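Local coordinates for protein transcriptional activator of comK gene (Bacillus halodurans, PDB 2HQB) that probably activates transcription of the comK gene and, as a lipoprotein of the BMP family with a periplasmic-binding-protein-like fold, may bind a small ligand, at residues E27-I32 and V38-E43; D87-S92 and K239-G244; T103-E108 and D231-L236. One frame throughout, in Å; residues are numbered along the deposited sequence.

Interaction 1 of 3, residues E27-I32 and V38-E43; sequences EGLLNI and VDVVLE
Leu29 of the helix and Val40 of the strand reach toward each other and meet tip to tip. The branched end of Leu29 sits against the fork of Val40. Leu29 CD1 lies 3.2 Å from Val40 CG2, while Leu29 CD2 lies 3.3 Å from Val40 CG1, so each methyl of one residue has a partner on the other. Leu29 can reach this far because CG is anti to the backbone N (chi1 -168°), which extends the side chain off the helix. Leu29 CD2 goes on along the strand, to 4.0 Å from Leu42 CB. Ile32, one turn later, uses a single branch. Ile32 CG2 meets Val38 CG2 at 3.6 Å, the two side chains crossing obliquely. The same Ile32 CG2 is 3.7 Å from Val40 CG2, and here the side chains cross at about a right angle. No hydrogen bond joins the segments; the side-chain contacts are apolar. The helix and strand segments run nearly antiparallel, at 161°, with their axes 8.3 Å apart at closest approach. Val8 of strand 7-11 touches both Ile32 and Val38 and continues the apolar layer. Strand 7-11, helix 23-35 and the parallel edge strand 39-43 form a beta-alpha-beta crossover, the repeating unit of the alpha/beta sandwich domains in periplasmic binding proteins.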
# COMPACT_ATOMS: atom_id res chain seq x y z
N GLU A 27 1.04 12.70 5.58
CA GLU A 27 -0.03 13.38 4.91
C GLU A 27 -1.37 12.96 5.47
O GLU A 27 -2.30 13.74 5.45
CB GLU A 27 0.04 13.19 3.40
CG GLU A 27 0.08 11.81 2.88
CD GLU A 27 0.69 11.78 1.48
OE1 GLU A 27 0.24 10.93 0.66
OE2 GLU A 27 1.62 12.59 1.22
N GLY A 28 -1.45 11.73 5.98
CA GLY A 28 -2.69 11.22 6.53
C GLY A 28 -3.06 12.01 7.77
O GLY A 28 -4.17 12.49 7.90
N LEU A 29 -2.11 12.14 8.69
CA LEU A 29 -2.36 12.90 9.90
C LEU A 29 -2.68 14.35 9.50
O LEU A 29 -3.56 14.96 10.08
CB LEU A 29 -1.14 12.86 10.83
CG LEU A 29 -1.37 13.37 12.26
CD1 LEU A 29 -2.28 12.40 12.99
CD2 LEU A 29 -0.07 13.53 13.03
N LEU A 30 -1.98 14.90 8.51
CA LEU A 30 -2.24 16.26 8.08
C LEU A 30 -3.66 16.45 7.58
O LEU A 30 -4.26 17.48 7.85
CB LEU A 30 -1.26 16.67 6.99
CG LEU A 30 0.06 17.11 7.62
CD1 LEU A 30 1.13 17.50 6.58
CD2 LEU A 30 -0.23 18.27 8.51
N ASN A 31 -4.22 15.48 6.88
CA ASN A 31 -5.58 15.62 6.38
C ASN A 31 -6.59 15.39 7.50
O ASN A 31 -7.69 15.94 7.48
CB ASN A 31 -5.85 14.65 5.22
CG ASN A 31 -4.91 14.86 4.06
OD1 ASN A 31 -4.56 16.00 3.73
ND2 ASN A 31 -4.50 13.77 3.41
N ILE A 32 -6.21 14.56 8.47
CA ILE A 32 -7.07 14.30 9.61
C ILE A 32 -7.33 15.68 10.24
O ILE A 32 -8.48 16.09 10.35
CB ILE A 32 -6.38 13.32 10.63
CG1 ILE A 32 -6.70 11.86 10.27
CG2 ILE A 32 -6.78 13.65 12.05
CD1 ILE A 32 -6.04 10.86 11.19
N VAL A 38 -9.82 18.30 14.22
CA VAL A 38 -9.10 17.96 15.42
C VAL A 38 -7.68 18.45 15.48
O VAL A 38 -7.14 18.97 14.54
CB VAL A 38 -9.19 16.42 15.66
CG1 VAL A 38 -10.64 15.96 15.48
CG2 VAL A 38 -8.28 15.67 14.69
N ASP A 39 -7.08 18.31 16.65
CA ASP A 39 -5.71 18.71 16.84
C ASP A 39 -4.90 17.42 16.67
O ASP A 39 -5.23 16.34 17.22
CB ASP A 39 -5.55 19.33 18.23
CG ASP A 39 -5.68 20.83 18.20
OD1 ASP A 39 -6.32 21.37 17.26
OD2 ASP A 39 -5.15 21.47 19.13
N VAL A 40 -3.83 17.54 15.92
CA VAL A 40 -3.00 16.41 15.58
C VAL A 40 -1.62 16.52 16.20
O VAL A 40 -1.12 17.62 16.41
CB VAL A 40 -2.96 16.38 14.04
CG1 VAL A 40 -1.58 16.43 13.55
CG2 VAL A 40 -3.74 15.21 13.54
N VAL A 41 -1.01 15.39 16.55
CA VAL A 41 0.35 15.38 17.12
C VAL A 41 1.10 14.15 16.63
O VAL A 41 0.56 13.04 16.62
CB VAL A 41 0.36 15.33 18.63
CG1 VAL A 41 1.79 15.44 19.12
CG2 VAL A 41 -0.50 16.41 19.18
N LEU A 42 2.35 14.36 16.27
CA LEU A 42 3.20 13.33 15.70
C LEU A 42 4.41 13.07 16.53
O LEU A 42 5.01 14.00 16.98
CB LEU A 42 3.67 13.75 14.30
CG LEU A 42 4.86 12.96 13.76
CD1 LEU A 42 4.31 11.65 13.26
CD2 LEU A 42 5.61 13.70 12.65
N GLU A 43 4.77 11.81 16.72
CA GLU A 43 5.98 11.46 17.45
C GLU A 43 6.76 10.60 16.45
O GLU A 43 6.23 9.65 15.88
CB GLU A 43 5.63 10.64 18.69
CG GLU A 43 4.84 11.40 19.74
CD GLU A 43 5.58 12.62 20.29
OE1 GLU A 43 6.77 12.51 20.68
OE2 GLU A 43 4.96 13.71 20.36

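Interaction 2 of 3, residues D87-S92 and K239-G244; sequences DVHFVS and KRFQEG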
# COMPACT_ATOMS: atom_id res chain seq x y z
N ASP A 87 -9.85 4.73 28.02
CA ASP A 87 -10.41 5.97 27.49
C ASP A 87 -9.76 6.42 26.17
O ASP A 87 -10.13 7.47 25.61
CB ASP A 87 -10.26 7.07 28.56
CG ASP A 87 -8.80 7.19 29.11
OD1 ASP A 87 -8.11 6.15 29.29
OD2 ASP A 87 -8.35 8.33 29.38
N VAL A 88 -8.83 5.60 25.67
CA VAL A 88 -8.03 5.87 24.46
C VAL A 88 -8.10 4.70 23.49
O VAL A 88 -7.95 3.55 23.89
CB VAL A 88 -6.58 6.06 24.86
CG1 VAL A 88 -5.71 6.41 23.66
CG2 VAL A 88 -6.52 7.10 25.93
N HIS A 89 -8.33 4.99 22.21
CA HIS A 89 -8.40 3.96 21.19
C HIS A 89 -7.09 3.85 20.40
O HIS A 89 -6.46 4.87 20.07
CB HIS A 89 -9.53 4.25 20.22
CG HIS A 89 -9.92 3.08 19.39
ND1 HIS A 89 -10.67 2.04 19.88
CD2 HIS A 89 -9.66 2.78 18.10
CE1 HIS A 89 -10.86 1.15 18.93
NE2 HIS A 89 -10.25 1.57 17.83
N PHE A 90 -6.69 2.63 20.08
CA PHE A 90 -5.44 2.43 19.39
C PHE A 90 -5.58 1.78 18.01
O PHE A 90 -6.12 0.68 17.90
CB PHE A 90 -4.51 1.59 20.26
CG PHE A 90 -4.20 2.20 21.62
CD1 PHE A 90 -5.12 2.13 22.66
CD2 PHE A 90 -2.96 2.81 21.87
CE1 PHE A 90 -4.82 2.67 23.92
CE2 PHE A 90 -2.64 3.35 23.14
CZ PHE A 90 -3.57 3.28 24.16
N VAL A 91 -5.12 2.44 16.96
CA VAL A 91 -5.17 1.86 15.63
C VAL A 91 -3.74 1.56 15.20
O VAL A 91 -2.83 2.35 15.42
CB VAL A 91 -5.78 2.82 14.60
CG1 VAL A 91 -6.23 2.04 13.36
CG2 VAL A 91 -6.95 3.55 15.20
N SER A 92 -3.53 0.39 14.61
CA SER A 92 -2.20 0.04 14.15
C SER A 92 -2.33 -0.21 12.67
O SER A 92 -3.40 -0.58 12.17
CB SER A 92 -1.69 -1.25 14.81
OG SER A 92 -1.88 -2.42 14.00
N LYS A 239 -12.69 9.41 11.17
CA LYS A 239 -14.02 9.92 11.00
C LYS A 239 -14.97 8.93 11.66
O LYS A 239 -15.94 9.33 12.29
CB LYS A 239 -14.33 10.05 9.52
CG LYS A 239 -15.68 10.67 9.23
CD LYS A 239 -15.92 10.86 7.75
CE LYS A 239 -17.15 11.74 7.50
NZ LYS A 239 -17.23 12.25 6.09
N ARG A 240 -14.73 7.64 11.51
CA ARG A 240 -15.64 6.71 12.16
C ARG A 240 -15.43 6.77 13.66
O ARG A 240 -16.38 6.66 14.43
CB ARG A 240 -15.43 5.28 11.65
CG ARG A 240 -15.83 5.15 10.20
CD ARG A 240 -16.11 3.71 9.84
NE ARG A 240 -17.50 3.37 10.07
CZ ARG A 240 -18.01 2.15 9.90
NH1 ARG A 240 -17.24 1.14 9.51
NH2 ARG A 240 -19.30 1.94 10.11
N PHE A 241 -14.20 6.97 14.09
CA PHE A 241 -13.96 7.03 15.52
C PHE A 241 -14.64 8.25 16.12
O PHE A 241 -14.94 8.29 17.32
CB PHE A 241 -12.48 7.10 15.83
CG PHE A 241 -12.19 7.25 17.28
CD1 PHE A 241 -12.39 6.18 18.15
CD2 PHE A 241 -11.72 8.48 17.78
CE1 PHE A 241 -12.12 6.32 19.53
CE2 PHE A 241 -11.45 8.65 19.16
CZ PHE A 241 -11.65 7.57 20.04
N GLN A 242 -14.86 9.26 15.30
CA GLN A 242 -15.50 10.46 15.79
C GLN A 242 -17.01 10.19 15.84
O GLN A 242 -17.68 10.53 16.81
CB GLN A 242 -15.17 11.63 14.85
CG GLN A 242 -15.46 13.02 15.41
CD GLN A 242 -14.93 14.13 14.52
OE1 GLN A 242 -15.02 14.04 13.28
NE2 GLN A 242 -14.38 15.18 15.15
N GLU A 243 -17.53 9.53 14.80
CA GLU A 243 -18.94 9.19 14.69
C GLU A 243 -19.25 7.96 15.55
O GLU A 243 -20.21 7.22 15.28
CB GLU A 243 -19.29 8.90 13.22
CG GLU A 243 -18.93 10.03 12.23
CD GLU A 243 -19.29 9.70 10.78
OE1 GLU A 243 -19.42 10.63 9.96
OE2 GLU A 243 -19.45 8.50 10.46
N GLY A 244 -18.43 7.75 16.57
CA GLY A 244 -18.62 6.60 17.43
C GLY A 244 -18.70 5.25 16.72
O GLY A 244 -18.66 4.22 17.39
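This is a small aromatic contact between a strand of the parallel sheet and the C-terminal end of helix 230-240, which packs on that sheet. His89, at the start of strand 89-93, meets Phe241, at the C-terminal end of the helix. The pair alone carries the contact. The ring planes are tilted by only 27°, but the rings are offset, with centroids 5.5 Å apart, and little of one lies over the other. This is therefore not a full stack. The closest approach is instead made by the base of the histidine: His89 CB is 3.4 Å from Phe241 CE1, and His89 CG is 3.9 Å from the same carbon. The side chains run past one another from opposing sides. In Phe241, CG is anti to the backbone N (chi1 176°), and this extends the ring from the chain toward the strand. The imidazole's polar end is held separately, by a hydrogen bond between His89 NE2 and Thr103 OG1 on the adjoining strand. That bond is likely to limit rotation of the imidazole. With an alanine in place of Phe241, the His89 side chain would probably lose its apolar cover on this side, leaving a gap between the strand and the end of the helix. Phe241 also touches Leu66 and Asn65, and His89 touches Leu66 and Leu246. The phenylalanine thus reaches across strands 66-69 and 89-93, while His89 links strand 89-93 to strand 102-107 and to the loop that leads into strand 249-253.

Interaction 3 of 3, residues T103-E108 and D231-L236; sequences TSLHFE and DDLYVL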
# COMPACT_ATOMS: atom_id res chain seq x y z
N THR A 103 -7.64 -1.43 17.27
CA THR A 103 -7.99 -1.83 15.92
C THR A 103 -6.72 -2.04 15.07
O THR A 103 -5.61 -1.69 15.51
CB THR A 103 -8.82 -0.73 15.27
OG1 THR A 103 -9.99 -0.53 16.07
CG2 THR A 103 -9.24 -1.08 13.83
N SER A 104 -6.85 -2.62 13.88
CA SER A 104 -5.70 -2.80 12.99
C SER A 104 -6.20 -2.65 11.56
O SER A 104 -7.28 -3.10 11.21
CB SER A 104 -5.01 -4.16 13.15
OG SER A 104 -5.63 -5.16 12.38
N LEU A 105 -5.40 -2.00 10.74
CA LEU A 105 -5.78 -1.76 9.38
C LEU A 105 -4.93 -2.57 8.41
O LEU A 105 -3.71 -2.70 8.60
CB LEU A 105 -5.62 -0.27 9.10
CG LEU A 105 -6.32 0.61 10.13
CD1 LEU A 105 -5.96 2.04 9.90
CD2 LEU A 105 -7.82 0.42 10.00
N HIS A 106 -5.57 -3.10 7.37
CA HIS A 106 -4.87 -3.87 6.34
C HIS A 106 -5.40 -3.56 4.94
O HIS A 106 -6.60 -3.41 4.72
CB HIS A 106 -5.05 -5.36 6.58
CG HIS A 106 -4.65 -5.80 7.94
ND1 HIS A 106 -3.41 -6.34 8.21
CD2 HIS A 106 -5.34 -5.81 9.11
CE1 HIS A 106 -3.36 -6.67 9.49
NE2 HIS A 106 -4.51 -6.36 10.06
N PHE A 107 -4.49 -3.45 3.98
CA PHE A 107 -4.90 -3.21 2.61
C PHE A 107 -4.91 -4.55 1.93
O PHE A 107 -4.02 -5.39 2.12
CB PHE A 107 -3.94 -2.29 1.88
CG PHE A 107 -4.20 -0.85 2.15
CD1 PHE A 107 -3.46 -0.16 3.09
CD2 PHE A 107 -5.20 -0.19 1.47
CE1 PHE A 107 -3.71 1.19 3.36
CE2 PHE A 107 -5.47 1.15 1.73
CZ PHE A 107 -4.72 1.85 2.68
N GLU A 108 -5.96 -4.75 1.14
CA GLU A 108 -6.14 -5.99 0.42
C GLU A 108 -5.27 -5.89 -0.83
O GLU A 108 -5.43 -4.98 -1.63
CB GLU A 108 -7.62 -6.15 0.10
CG GLU A 108 -8.11 -7.58 0.23
CD GLU A 108 -7.88 -8.15 1.61
OE1 GLU A 108 -8.51 -7.65 2.56
OE2 GLU A 108 -7.08 -9.10 1.74
N ASP A 231 -3.48 7.95 3.17
CA ASP A 231 -3.93 9.24 3.68
C ASP A 231 -5.44 9.20 3.84
O ASP A 231 -5.99 9.67 4.85
CB ASP A 231 -3.48 10.39 2.77
CG ASP A 231 -3.74 10.12 1.28
OD1 ASP A 231 -4.11 8.99 0.88
OD2 ASP A 231 -3.54 11.08 0.50
N ASP A 232 -6.10 8.62 2.84
CA ASP A 232 -7.55 8.49 2.87
C ASP A 232 -8.01 7.56 3.98
O ASP A 232 -8.93 7.87 4.73
CB ASP A 232 -8.04 7.96 1.55
CG ASP A 232 -7.97 8.99 0.51
OD1 ASP A 232 -7.43 10.08 0.84
OD2 ASP A 232 -8.44 8.74 -0.61
N LEU A 233 -7.38 6.40 4.07
CA LEU A 233 -7.77 5.50 5.12
C LEU A 233 -7.62 6.15 6.50
O LEU A 233 -8.46 5.94 7.38
CB LEU A 233 -6.92 4.23 5.05
CG LEU A 233 -7.58 3.15 5.89
CD1 LEU A 233 -8.94 2.90 5.28
CD2 LEU A 233 -6.75 1.88 5.91
N TYR A 234 -6.57 6.95 6.71
CA TYR A 234 -6.37 7.59 8.01
C TYR A 234 -7.55 8.47 8.32
O TYR A 234 -8.14 8.37 9.37
CB TYR A 234 -5.11 8.46 8.06
CG TYR A 234 -3.90 7.74 8.60
CD1 TYR A 234 -3.25 6.79 7.83
CD2 TYR A 234 -3.39 8.02 9.86
CE1 TYR A 234 -2.12 6.15 8.30
CE2 TYR A 234 -2.26 7.38 10.33
CZ TYR A 234 -1.63 6.44 9.54
OH TYR A 234 -0.51 5.77 9.97
N VAL A 235 -7.87 9.37 7.40
CA VAL A 235 -8.98 10.26 7.58
C VAL A 235 -10.23 9.40 7.80
O VAL A 235 -10.91 9.54 8.80
CB VAL A 235 -9.10 11.20 6.34
CG1 VAL A 235 -10.36 12.03 6.40
CG2 VAL A 235 -7.87 12.11 6.28
N LEU A 236 -10.50 8.48 6.89
CA LEU A 236 -11.66 7.61 7.01
C LEU A 236 -11.83 7.03 8.42
O LEU A 236 -12.89 7.17 9.04
CB LEU A 236 -11.56 6.46 6.00
CG LEU A 236 -12.52 5.28 6.09
CD1 LEU A 236 -13.97 5.79 6.08
CD2 LEU A 236 -12.31 4.35 4.90
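Leu105 and Leu233 mark where the strand and the helix come nearest, with their CA atoms 8.6 Å apart. That spacing leaves the meeting to side chains, and no hydrogen bond crosses between the segments. Leu233 points toward the strand. Its CG lies anti to the backbone N (chi1 -164°), which carries the CD2 methyl out to the strand. Leu233 CD2 lies 4.0 Å from Leu105 CB; the two leucine side chains lie alongside, running opposite ways. Leu233 CD2 is also 3.8 Å from Phe107 CZ, approaching the ring obliquely. Leu233 CB adds a contact of 4.0 Å with Phe107 CZ. One methyl thus serves both strand residues. Here helix 230-240 packs, beside helix 23-35, on one face of the parallel sheet in the three-layer alpha/beta domain. It comes from strand 222-228 of the other sheet and leads on to strand 249-253 of this one, so it belongs to the return crossing between the two lobes of this binding-protein fold. Tyr253 and Phe93 also touch Leu233. His106, between the two contact residues, points away from the helix. His106 NE2 donates a hydrogen bond to Ser104 OG at 2.8 Å, and its ring stacks with Tyr252.

How the interactions relate
From the N terminus, interaction 1 closes first, a short loop in which helix 23-35 turns back to edge strand 39-43. Interactions 2 and 3 are long-range. Interaction 2 joins 87-92 to 239-244, and interaction 3, joining 103-108 to 231-236, is nested inside the loop it closes. Both use helix 230-240, which the chain reaches after passing through the other lobe. Their strands are neighbours in the sheet, where Phe90 O and Thr103 N probably hydrogen-bond at 2.7 Å. Interaction 1 meets the same helix from beside it: Asn31 CB packs on Val235 CG2 at 3.4 Å. The three thus tie two adjacent helices to one parallel sheet.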